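Side-chain contacts in alcohol dehydrogenase superfamily protein (Novosphingobium aromaticivorans, PDB 3GAZ), which probably acts as an NADP-dependent oxidoreductase of the medium-chain alcohol dehydrogenase superfamily, with its exact substrate and reaction not established: residues M69-T74 against A109-R114; P120-M125 against A290-G295; I136-G141 against G164-Q169. One frame throughout, in Å; residues are numbered along the deposited sequence.

Contact 1: residues M69-T74 against A109-R114; sequences MDLAGT and AAVDAR
Asp112 OD1, at the end of strand 108-112, is held by two donors of a single residue. The backbone N of Arg114 reaches its anti lone pair at 2.9 Å, closing an Asx turn, while Arg114 NE meets its syn side at 3.0 Å in a nearly straight bond (167°). Arg114 NH2 then takes Asp112 OD2 at 2.8 Å, making a side-on, two-nitrogen salt bridge. The carboxylate lies at the edge of the guanidinium and almost in its plane, although NE and NH2 sit some 24° out of the carboxylate's own plane.

Across to segment 69-74 the chemistry is purely apolar. Leu71 alone spans the distance, from a CA 9.3 Å away from the CA of Ala109. Its CG stands between the backbone N and the carbonyl carbon (chi1 64°), and the CD2 branch makes both contacts, touching Ala109 CB at 4.4 Å and Val111 CG2 at 4.4 Å. The two strands do not pair with each other; both pair with strand 34-39, whose Ile39 packs on Leu71 and on Ala109. Arg114, beyond the strand end, also packs on Asp323 of the second subunit.

The division is instructive: one methyl group resting loosely on two small side chains contributes to the buried interior of the mixed sheet, while the charges pair locally at the strand's end, where the carboxylate, held by three N-H groups, probably stays ionised and fixes the turn.

Contact 2: residues P120-M125 against A290-G295; sequences PAALTM and ALVQTG
Val292, near the end of helix 278-293, meets Pro120, Ala122 and Leu123 of the loop 120-125 by itself, a single side chain against a folded turn. Val292 has CG1 anti to its backbone N (chi1 171°), which sends this methyl to all three partners: Pro120 CB at 3.7 Å, Leu123 CG at 4.0 Å and Ala122 CB at 4.1 Å. CG2, anti to the carbonyl carbon, is left to the proline ring, with Pro120 CG at 4.1 Å, and to Leu123 CD1. The valine and proline side chains cross at about a right angle. The three partners are gathered by a type I turn, closed by Leu123 N to Pro120 O at 3.2 Å. Trimming Val292 to an alanine would probably leave a gap between the turn and the helix, with Leu123 and the proline ring losing their shared partner.

Further on, Gly295 takes a positive phi (66°) and its N bonds Val292 O at 2.8 Å. With Lys296 N to Leu291 O, this completes a Schellman motif that ends the helix, with Gly295 as its C-prime residue. Pro120 also packs on Phe92 of strand 90-94. A loop leaving the mixed sheet thus abuts helix 278-293, which comes after the last strand of the parallel sheet, 262-265, and a short helix, an arrangement that fits the two-domain medium-chain dehydrogenase fold.

Contact 3: residues I136-G141 against G164-Q169; sequences ITAWEG and GHVAIQ
The first helix of the Rossmann-type nucleotide-binding fold, 162-173, follows strand 153-157 and carries Gly164 of what is probably the glycine-rich GxGxxG turn; here it packs against helix 132-145. The meeting point is one methyl group. Ala138 CB settles on Val166 CG2 at 3.7 Å and on the backbone at Ala167 CA at 3.8 Å, with the CB of Ala138 and the CB of Ala167 3.9 Å apart. Such small residues let the backbones come close, and the CA atoms of Ala138 and Ala167 stand only 4.9 Å from each other. Val163 and Ile170, a turn to each side along helix 162-173, also touch Ala138.

Val166 divides its two methyls. With chi1 at -69°, CG1 is anti to the carbonyl carbon and rides over one face of the neighbouring His165 ring, 3.5 Å above its plane and offset toward the rim, while CG2 projects to the alanine.

Away from the interface, polar groups are satisfied within the helix and next to it. Gln169 NE2 bonds His165 O at 3.1 Å, from above the carbonyl plane and not on a lone pair, and Gln169 OE1 accepts from Ala298 N. His165 ND1 is paired with Gly161 O. The contact sets the helix leading into the nucleotide-binding domain against the first helix of its beta-alpha unit, consistent with a Rossmann fold of the medium-chain dehydrogenase type.

All three contacts join their segments without a hydrogen bond, yet their settings differ. Contact 1 lies within the mixed sheet, contact 3 between two helices beside the parallel sheet, and contact 2 between a loop of the former and a helix following the latter. Contacts 1 and 3 bury every touching residue; contact 2 keeps the exposed Ala122 at its margin. Contact 1 is the loosest, contact 2 buries the most surface, and contact 3 brings the backbones nearest. Contacts 1 and 2 adjoin where the selenomethionine Met125 lies over Ala72 and Gly73. Contact 3, nested in the chain between the segments of contact 2, touches neither.

Contact 1: residues M69-T74 against A109-R114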
HETATM    1  N   MSE A  69     -11.084   8.248   0.623  1.00 10.72           N
HETATM    2  CA  MSE A  69     -10.454   7.969   1.910  1.00 11.72           C
HETATM    3  C   MSE A  69     -11.380   7.972   3.130  1.00 10.35           C
HETATM    4  O   MSE A  69     -11.147   7.231   4.090  1.00 10.54           O
HETATM    5  CB  MSE A  69      -9.313   8.975   2.134  1.00 10.86           C
HETATM    6  CG  MSE A  69      -8.349   9.096   0.956  1.00 14.58           C
HETATM    7 SE   MSE A  69      -7.128  10.444   1.153  1.00  9.73          SE
HETATM    8  CE  MSE A  69      -7.880  11.684   0.343  1.00 15.10           C
ATOM      9  N   ASP A  70     -12.411   8.814   3.097  1.00 12.16           N
ATOM     10  CA  ASP A  70     -13.357   8.938   4.211  1.00 10.42           C
ATOM     11  C   ASP A  70     -14.665   8.178   3.990  1.00 12.34           C
ATOM     12  O   ASP A  70     -15.148   8.063   2.862  1.00  9.51           O
ATOM     13  CB  ASP A  70     -13.731  10.406   4.450  1.00 10.62           C
ATOM     14  CG  ASP A  70     -12.568  11.253   4.948  1.00 13.46           C
ATOM     15  OD1 ASP A  70     -11.806  10.779   5.819  1.00 10.64           O
ATOM     16  OD2 ASP A  70     -12.437  12.412   4.483  1.00 11.60           O
ATOM     17  N   LEU A  71     -15.245   7.677   5.078  1.00 10.74           N
ATOM     18  CA  LEU A  71     -16.517   6.986   4.976  1.00 12.33           C
ATOM     19  C   LEU A  71     -17.404   7.185   6.192  1.00 12.71           C
ATOM     20  O   LEU A  71     -16.964   7.661   7.242  1.00 11.12           O
ATOM     21  CB  LEU A  71     -16.317   5.483   4.739  1.00 12.17           C
ATOM     22  CG  LEU A  71     -15.642   4.590   5.788  1.00 12.52           C
ATOM     23  CD1 LEU A  71     -16.483   4.500   7.059  1.00 14.81           C
ATOM     24  CD2 LEU A  71     -15.461   3.197   5.189  1.00 12.10           C
ATOM     25  N   ALA A  72     -18.671   6.833   6.011  1.00 11.56           N
ATOM     26  CA  ALA A  72     -19.676   6.888   7.061  1.00 12.04           C
ATOM     27  C   ALA A  72     -20.656   5.801   6.649  1.00 13.76           C
ATOM     28  O   ALA A  72     -21.092   5.758   5.498  1.00 12.82           O
ATOM     29  CB  ALA A  72     -20.364   8.246   7.083  1.00 13.04           C
ATOM     30  N   GLY A  73     -20.985   4.906   7.570  1.00 14.01           N
ATOM     31  CA  GLY A  73     -21.911   3.844   7.223  1.00 13.36           C
ATOM     32  C   GLY A  73     -22.374   3.044   8.421  1.00 13.75           C
ATOM     33  O   GLY A  73     -22.443   3.557   9.537  1.00 16.31           O
ATOM     34  N   THR A  74     -22.684   1.776   8.181  1.00 13.96           N
ATOM     35  CA  THR A  74     -23.162   0.886   9.227  1.00 15.61           C
ATOM     36  C   THR A  74     -22.394  -0.430   9.221  1.00 15.50           C
ATOM     37  O   THR A  74     -22.032  -0.950   8.165  1.00 16.81           O
ATOM     38  CB  THR A  74     -24.667   0.583   9.035  1.00 16.42           C
ATOM     39  OG1 THR A  74     -25.417   1.798   9.151  1.00 17.21           O
ATOM     40  CG2 THR A  74     -25.157  -0.408  10.082  1.00 20.05           C
ATOM     41  N   ALA A 109     -16.619  -2.114   2.740  1.00 13.25           N
ATOM     42  CA  ALA A 109     -15.194  -2.022   3.020  1.00 15.12           C
ATOM     43  C   ALA A 109     -14.888  -2.744   4.329  1.00 15.50           C
ATOM     44  O   ALA A 109     -15.582  -2.552   5.329  1.00 15.66           O
ATOM     45  CB  ALA A 109     -14.758  -0.566   3.113  1.00 13.92           C
ATOM     46  N   ALA A 110     -13.865  -3.592   4.303  1.00 15.82           N
ATOM     47  CA  ALA A 110     -13.430  -4.326   5.489  1.00 16.75           C
ATOM     48  C   ALA A 110     -12.410  -3.392   6.134  1.00 18.17           C
ATOM     49  O   ALA A 110     -11.364  -3.110   5.545  1.00 18.12           O
ATOM     50  CB  ALA A 110     -12.770  -5.641   5.082  1.00 15.05           C
ATOM     51  N   VAL A 111     -12.717  -2.916   7.337  1.00 18.07           N
ATOM     52  CA  VAL A 111     -11.856  -1.958   8.023  1.00 19.36           C
ATOM     53  C   VAL A 111     -11.404  -2.355   9.422  1.00 19.03           C
ATOM     54  O   VAL A 111     -12.176  -2.915  10.201  1.00 17.60           O
ATOM     55  CB  VAL A 111     -12.573  -0.594   8.145  1.00 20.76           C
ATOM     56  CG1 VAL A 111     -11.648   0.436   8.782  1.00 23.50           C
ATOM     57  CG2 VAL A 111     -13.046  -0.136   6.777  1.00 20.68           C
ATOM     58  N   ASP A 112     -10.149  -2.031   9.733  1.00 18.13           N
ATOM     59  CA  ASP A 112      -9.577  -2.308  11.047  1.00 18.23           C
ATOM     60  C   ASP A 112     -10.394  -1.481  12.036  1.00 17.30           C
ATOM     61  O   ASP A 112     -10.483  -0.257  11.900  1.00 16.27           O
ATOM     62  CB  ASP A 112      -8.110  -1.870  11.084  1.00 18.70           C
ATOM     63  CG  ASP A 112      -7.421  -2.224  12.392  1.00 21.73           C
ATOM     64  OD1 ASP A 112      -7.925  -1.841  13.471  1.00 19.19           O
ATOM     65  OD2 ASP A 112      -6.361  -2.885  12.337  1.00 23.42           O
ATOM     66  N   ALA A 113     -10.980  -2.151  13.025  1.00 16.11           N
ATOM     67  CA  ALA A 113     -11.824  -1.501  14.023  1.00 18.34           C
ATOM     68  C   ALA A 113     -11.211  -0.257  14.662  1.00 17.15           C
ATOM     69  O   ALA A 113     -11.921   0.693  14.986  1.00 18.27           O
ATOM     70  CB  ALA A 113     -12.210  -2.508  15.111  1.00 18.52           C
ATOM     71  N   ARG A 114      -9.896  -0.262  14.833  1.00 18.73           N
ATOM     72  CA  ARG A 114      -9.195   0.862  15.453  1.00 19.26           C
ATOM     73  C   ARG A 114      -9.326   2.185  14.702  1.00 18.35           C
ATOM     74  O   ARG A 114      -9.179   3.257  15.295  1.00 17.88           O
ATOM     75  CB  ARG A 114      -7.719   0.516  15.618  1.00 19.71           C
ATOM     76  CG  ARG A 114      -7.460  -0.606  16.616  1.00 21.75           C
ATOM     77  CD  ARG A 114      -5.995  -0.994  16.628  1.00 21.65           C
ATOM     78  NE  ARG A 114      -5.619  -1.722  15.420  1.00 23.69           N
ATOM     79  CZ  ARG A 114      -4.394  -2.172  15.171  1.00 23.35           C
ATOM     80  NH1 ARG A 114      -3.416  -1.965  16.044  1.00 24.35           N
ATOM     81  NH2 ARG A 114      -4.149  -2.843  14.052  1.00 23.45           N
TER

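Contact 2: residues P120-M125 against A290-G295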
ATOM      1  N   PRO A 120     -21.397  10.400  14.950  1.00 18.68           N
ATOM      2  CA  PRO A 120     -22.064  11.365  15.825  1.00 19.58           C
ATOM      3  C   PRO A 120     -23.559  11.291  15.534  1.00 19.86           C
ATOM      4  O   PRO A 120     -23.976  11.379  14.376  1.00 20.25           O
ATOM      5  CB  PRO A 120     -21.451  12.694  15.397  1.00 17.53           C
ATOM      6  CG  PRO A 120     -20.051  12.299  15.041  1.00 18.72           C
ATOM      7  CD  PRO A 120     -20.258  11.022  14.250  1.00 16.96           C
ATOM      8  N   ALA A 121     -24.359  11.124  16.579  1.00 19.57           N
ATOM      9  CA  ALA A 121     -25.806  11.006  16.428  1.00 19.33           C
ATOM     10  C   ALA A 121     -26.480  12.155  15.686  1.00 18.89           C
ATOM     11  O   ALA A 121     -27.428  11.940  14.928  1.00 19.70           O
ATOM     12  CB  ALA A 121     -26.457  10.833  17.807  1.00 19.88           C
ATOM     13  N   ALA A 122     -25.989  13.371  15.895  1.00 18.30           N
ATOM     14  CA  ALA A 122     -26.583  14.556  15.280  1.00 18.64           C
ATOM     15  C   ALA A 122     -26.285  14.781  13.797  1.00 19.09           C
ATOM     16  O   ALA A 122     -26.894  15.646  13.172  1.00 18.76           O
ATOM     17  CB  ALA A 122     -26.178  15.801  16.082  1.00 19.75           C
ATOM     18  N   LEU A 123     -25.359  14.015  13.231  1.00 18.22           N
ATOM     19  CA  LEU A 123     -25.005  14.193  11.825  1.00 18.59           C
ATOM     20  C   LEU A 123     -25.618  13.157  10.891  1.00 19.07           C
ATOM     21  O   LEU A 123     -25.841  12.009  11.278  1.00 20.94           O
ATOM     22  CB  LEU A 123     -23.483  14.142  11.647  1.00 16.40           C
ATOM     23  CG  LEU A 123     -22.587  15.089  12.451  1.00 16.32           C
ATOM     24  CD1 LEU A 123     -21.138  14.856  12.038  1.00 13.00           C
ATOM     25  CD2 LEU A 123     -22.985  16.537  12.203  1.00 16.12           C
ATOM     26  N   THR A 124     -25.884  13.572   9.655  1.00 17.93           N
ATOM     27  CA  THR A 124     -26.409  12.665   8.645  1.00 18.09           C
ATOM     28  C   THR A 124     -25.175  11.908   8.150  1.00 17.85           C
ATOM     29  O   THR A 124     -24.049  12.284   8.474  1.00 15.79           O
ATOM     30  CB  THR A 124     -27.021  13.426   7.454  1.00 19.46           C
ATOM     31  OG1 THR A 124     -25.987  14.157   6.779  1.00 17.85           O
ATOM     32  CG2 THR A 124     -28.111  14.389   7.933  1.00 18.82           C
HETATM   33  N   MSE A 125     -25.371  10.849   7.374  1.00 15.96           N
HETATM   34  CA  MSE A 125     -24.231  10.091   6.870  1.00 15.77           C
HETATM   35  C   MSE A 125     -23.319  10.968   6.002  1.00 15.67           C
HETATM   36  O   MSE A 125     -22.093  10.840   6.050  1.00 14.95           O
HETATM   37  CB  MSE A 125     -24.716   8.871   6.080  1.00 13.93           C
HETATM   38  CG  MSE A 125     -25.276   7.737   6.957  1.00 12.49           C
HETATM   39 SE   MSE A 125     -23.989   6.830   7.885  1.00  6.32          SE
HETATM   40  CE  MSE A 125     -25.009   5.770   8.947  1.00 14.21           C
ATOM     41  N   ALA A 290     -17.456  14.007  20.418  1.00 17.83           N
ATOM     42  CA  ALA A 290     -17.718  14.734  21.659  1.00 18.35           C
ATOM     43  C   ALA A 290     -17.992  16.212  21.381  1.00 18.00           C
ATOM     44  O   ALA A 290     -18.792  16.842  22.077  1.00 17.41           O
ATOM     45  CB  ALA A 290     -16.543  14.593  22.602  1.00 20.15           C
ATOM     46  N   LEU A 291     -17.325  16.763  20.367  1.00 15.71           N
ATOM     47  CA  LEU A 291     -17.511  18.165  19.999  1.00 17.13           C
ATOM     48  C   LEU A 291     -18.826  18.366  19.261  1.00 15.64           C
ATOM     49  O   LEU A 291     -19.480  19.397  19.418  1.00 17.63           O
ATOM     50  CB  LEU A 291     -16.344  18.658  19.137  1.00 16.90           C
ATOM     51  CG  LEU A 291     -14.994  18.725  19.856  1.00 17.39           C
ATOM     52  CD1 LEU A 291     -13.932  19.275  18.916  1.00 19.60           C
ATOM     53  CD2 LEU A 291     -15.120  19.605  21.092  1.00 17.45           C
ATOM     54  N   VAL A 292     -19.211  17.389  18.447  1.00 16.67           N
ATOM     55  CA  VAL A 292     -20.475  17.478  17.724  1.00 18.01           C
ATOM     56  C   VAL A 292     -21.593  17.442  18.765  1.00 19.87           C
ATOM     57  O   VAL A 292     -22.530  18.239  18.727  1.00 19.01           O
ATOM     58  CB  VAL A 292     -20.671  16.286  16.761  1.00 17.65           C
ATOM     59  CG1 VAL A 292     -22.094  16.295  16.206  1.00 20.06           C
ATOM     60  CG2 VAL A 292     -19.665  16.364  15.618  1.00 18.14           C
ATOM     61  N   GLN A 293     -21.459  16.513  19.704  1.00 18.76           N
ATOM     62  CA  GLN A 293     -22.429  16.317  20.770  1.00 23.88           C
ATOM     63  C   GLN A 293     -22.713  17.598  21.560  1.00 24.19           C
ATOM     64  O   GLN A 293     -23.849  17.843  21.968  1.00 24.86           O
ATOM     65  CB  GLN A 293     -21.921  15.204  21.693  1.00 25.79           C
ATOM     66  CG  GLN A 293     -22.875  14.762  22.778  1.00 32.03           C
ATOM     67  CD  GLN A 293     -22.833  13.255  22.990  1.00 35.11           C
ATOM     68  OE1 GLN A 293     -21.788  12.619  22.828  1.00 36.09           O
ATOM     69  NE2 GLN A 293     -23.973  12.678  23.360  1.00 37.08           N
ATOM     70  N   THR A 294     -21.687  18.417  21.770  1.00 24.35           N
ATOM     71  CA  THR A 294     -21.863  19.665  22.508  1.00 24.43           C
ATOM     72  C   THR A 294     -22.153  20.855  21.592  1.00 23.70           C
ATOM     73  O   THR A 294     -22.151  22.005  22.032  1.00 24.20           O
ATOM     74  CB  THR A 294     -20.625  19.988  23.382  1.00 25.76           C
ATOM     75  OG1 THR A 294     -19.441  19.977  22.574  1.00 26.16           O
ATOM     76  CG2 THR A 294     -20.484  18.964  24.498  1.00 25.24           C
ATOM     77  N   GLY A 295     -22.409  20.570  20.320  1.00 22.89           N
ATOM     78  CA  GLY A 295     -22.709  21.624  19.365  1.00 21.98           C
ATOM     79  C   GLY A 295     -21.552  22.566  19.081  1.00 22.30           C
ATOM     80  O   GLY A 295     -21.762  23.720  18.711  1.00 22.91           O
TER

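Contact 3: residues I136-G141 against G164-Q169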
ATOM      1  N   ILE A 136      -8.835  15.004  11.617  1.00 12.05           N
ATOM      2  CA  ILE A 136      -7.591  14.402  12.073  1.00 12.96           C
ATOM      3  C   ILE A 136      -6.406  15.293  11.695  1.00 13.50           C
ATOM      4  O   ILE A 136      -5.477  15.470  12.482  1.00 13.76           O
ATOM      5  CB  ILE A 136      -7.411  12.995  11.457  1.00 13.07           C
ATOM      6  CG1 ILE A 136      -8.418  12.031  12.090  1.00 14.68           C
ATOM      7  CG2 ILE A 136      -5.986  12.500  11.663  1.00 14.78           C
ATOM      8  CD1 ILE A 136      -8.446  10.659  11.448  1.00 14.76           C
ATOM      9  N   THR A 137      -6.446  15.860  10.494  1.00 11.91           N
ATOM     10  CA  THR A 137      -5.368  16.725  10.041  1.00 14.10           C
ATOM     11  C   THR A 137      -5.296  17.954  10.946  1.00 15.39           C
ATOM     12  O   THR A 137      -4.222  18.319  11.432  1.00 15.13           O
ATOM     13  CB  THR A 137      -5.588  17.156   8.575  1.00 14.43           C
ATOM     14  OG1 THR A 137      -5.570  15.994   7.731  1.00 14.67           O
ATOM     15  CG2 THR A 137      -4.500  18.118   8.127  1.00 12.66           C
ATOM     16  N   ALA A 138      -6.447  18.573  11.191  1.00 14.80           N
ATOM     17  CA  ALA A 138      -6.521  19.753  12.047  1.00 13.46           C
ATOM     18  C   ALA A 138      -6.067  19.441  13.470  1.00 13.57           C
ATOM     19  O   ALA A 138      -5.356  20.233  14.099  1.00 14.50           O
ATOM     20  CB  ALA A 138      -7.948  20.285  12.072  1.00 12.60           C
ATOM     21  N   TRP A 139      -6.478  18.283  13.972  1.00 13.72           N
ATOM     22  CA  TRP A 139      -6.138  17.867  15.330  1.00 13.73           C
ATOM     23  C   TRP A 139      -4.652  17.569  15.527  1.00 15.11           C
ATOM     24  O   TRP A 139      -4.065  17.954  16.545  1.00 14.41           O
ATOM     25  CB  TRP A 139      -6.961  16.637  15.714  1.00 14.69           C
ATOM     26  CG  TRP A 139      -6.787  16.212  17.140  1.00 16.08           C
ATOM     27  CD1 TRP A 139      -5.783  15.442  17.659  1.00 16.30           C
ATOM     28  CD2 TRP A 139      -7.639  16.554  18.240  1.00 17.14           C
ATOM     29  NE1 TRP A 139      -5.961  15.282  19.016  1.00 18.12           N
ATOM     30  CE2 TRP A 139      -7.093  15.953  19.397  1.00 17.56           C
ATOM     31  CE3 TRP A 139      -8.816  17.309  18.357  1.00 17.67           C
ATOM     32  CZ2 TRP A 139      -7.682  16.087  20.662  1.00 19.32           C
ATOM     33  CZ3 TRP A 139      -9.403  17.442  19.619  1.00 18.41           C
ATOM     34  CH2 TRP A 139      -8.833  16.830  20.751  1.00 18.51           C
ATOM     35  N   GLU A 140      -4.037  16.884  14.569  1.00 14.11           N
ATOM     36  CA  GLU A 140      -2.624  16.561  14.710  1.00 14.82           C
ATOM     37  C   GLU A 140      -1.785  17.826  14.786  1.00 14.90           C
ATOM     38  O   GLU A 140      -0.777  17.864  15.484  1.00 13.28           O
ATOM     39  CB  GLU A 140      -2.136  15.690  13.550  1.00 17.08           C
ATOM     40  CG  GLU A 140      -2.894  14.381  13.410  1.00 21.39           C
ATOM     41  CD  GLU A 140      -2.116  13.330  12.643  1.00 25.15           C
ATOM     42  OE1 GLU A 140      -1.470  13.675  11.626  1.00 23.70           O
ATOM     43  OE2 GLU A 140      -2.163  12.149  13.057  1.00 28.79           O
ATOM     44  N   GLY A 141      -2.211  18.863  14.071  1.00 13.84           N
ATOM     45  CA  GLY A 141      -1.465  20.106  14.077  1.00 15.52           C
ATOM     46  C   GLY A 141      -1.703  20.950  15.311  1.00 16.12           C
ATOM     47  O   GLY A 141      -0.755  21.396  15.968  1.00 15.38           O
ATOM     48  N   GLY A 164      -9.174  23.938   7.370  1.00 14.45           N
ATOM     49  CA  GLY A 164      -9.406  25.217   8.016  1.00 14.60           C
ATOM     50  C   GLY A 164     -10.653  25.358   8.871  1.00 13.42           C
ATOM     51  O   GLY A 164     -10.564  25.749  10.036  1.00 12.43           O
ATOM     52  N   HIS A 165     -11.818  25.041   8.313  1.00 13.55           N
ATOM     53  CA  HIS A 165     -13.051  25.203   9.075  1.00 13.51           C
ATOM     54  C   HIS A 165     -13.128  24.310  10.306  1.00 12.79           C
ATOM     55  O   HIS A 165     -13.728  24.689  11.308  1.00 12.93           O
ATOM     56  CB  HIS A 165     -14.291  25.018   8.174  1.00 12.32           C
ATOM     57  CG  HIS A 165     -14.670  23.590   7.908  1.00 13.92           C
ATOM     58  ND1 HIS A 165     -13.963  22.774   7.052  1.00 10.78           N
ATOM     59  CD2 HIS A 165     -15.723  22.856   8.345  1.00 12.01           C
ATOM     60  CE1 HIS A 165     -14.566  21.599   6.969  1.00 13.55           C
ATOM     61  NE2 HIS A 165     -15.635  21.623   7.743  1.00 12.42           N
ATOM     62  N   VAL A 166     -12.514  23.135  10.251  1.00 12.73           N
ATOM     63  CA  VAL A 166     -12.543  22.259  11.412  1.00 13.80           C
ATOM     64  C   VAL A 166     -11.473  22.695  12.415  1.00 13.72           C
ATOM     65  O   VAL A 166     -11.657  22.552  13.625  1.00 13.52           O
ATOM     66  CB  VAL A 166     -12.352  20.768  11.018  1.00 11.93           C
ATOM     67  CG1 VAL A 166     -13.585  20.279  10.267  1.00 13.72           C
ATOM     68  CG2 VAL A 166     -11.111  20.596  10.161  1.00 14.75           C
ATOM     69  N   ALA A 167     -10.368  23.238  11.912  1.00 12.24           N
ATOM     70  CA  ALA A 167      -9.297  23.717  12.781  1.00 13.23           C
ATOM     71  C   ALA A 167      -9.836  24.882  13.619  1.00 13.06           C
ATOM     72  O   ALA A 167      -9.536  25.000  14.803  1.00 12.49           O
ATOM     73  CB  ALA A 167      -8.107  24.174  11.945  1.00 11.06           C
ATOM     74  N   ILE A 168     -10.637  25.741  12.993  1.00 14.54           N
ATOM     75  CA  ILE A 168     -11.233  26.881  13.692  1.00 14.30           C
ATOM     76  C   ILE A 168     -12.085  26.407  14.866  1.00 15.03           C
ATOM     77  O   ILE A 168     -11.970  26.916  15.980  1.00 15.63           O
ATOM     78  CB  ILE A 168     -12.160  27.702  12.763  1.00 16.36           C
ATOM     79  CG1 ILE A 168     -11.331  28.510  11.763  1.00 15.64           C
ATOM     80  CG2 ILE A 168     -13.067  28.607  13.602  1.00 16.17           C
ATOM     81  CD1 ILE A 168     -12.168  29.269  10.758  1.00 14.36           C
ATOM     82  N   GLN A 169     -12.944  25.427  14.603  1.00 14.59           N
ATOM     83  CA  GLN A 169     -13.845  24.912  15.621  1.00 14.59           C
ATOM     84  C   GLN A 169     -13.141  24.161  16.743  1.00 15.02           C
ATOM     85  O   GLN A 169     -13.573  24.223  17.894  1.00 12.97           O
ATOM     86  CB  GLN A 169     -14.919  24.040  14.960  1.00 13.04           C
ATOM     87  CG  GLN A 169     -15.755  24.824  13.946  1.00 13.78           C
ATOM     88  CD  GLN A 169     -16.790  23.975  13.234  1.00 12.25           C
ATOM     89  OE1 GLN A 169     -17.782  23.561  13.825  1.00 14.40           O
ATOM     90  NE2 GLN A 169     -16.552  23.703  11.953  1.00 11.19           N
TER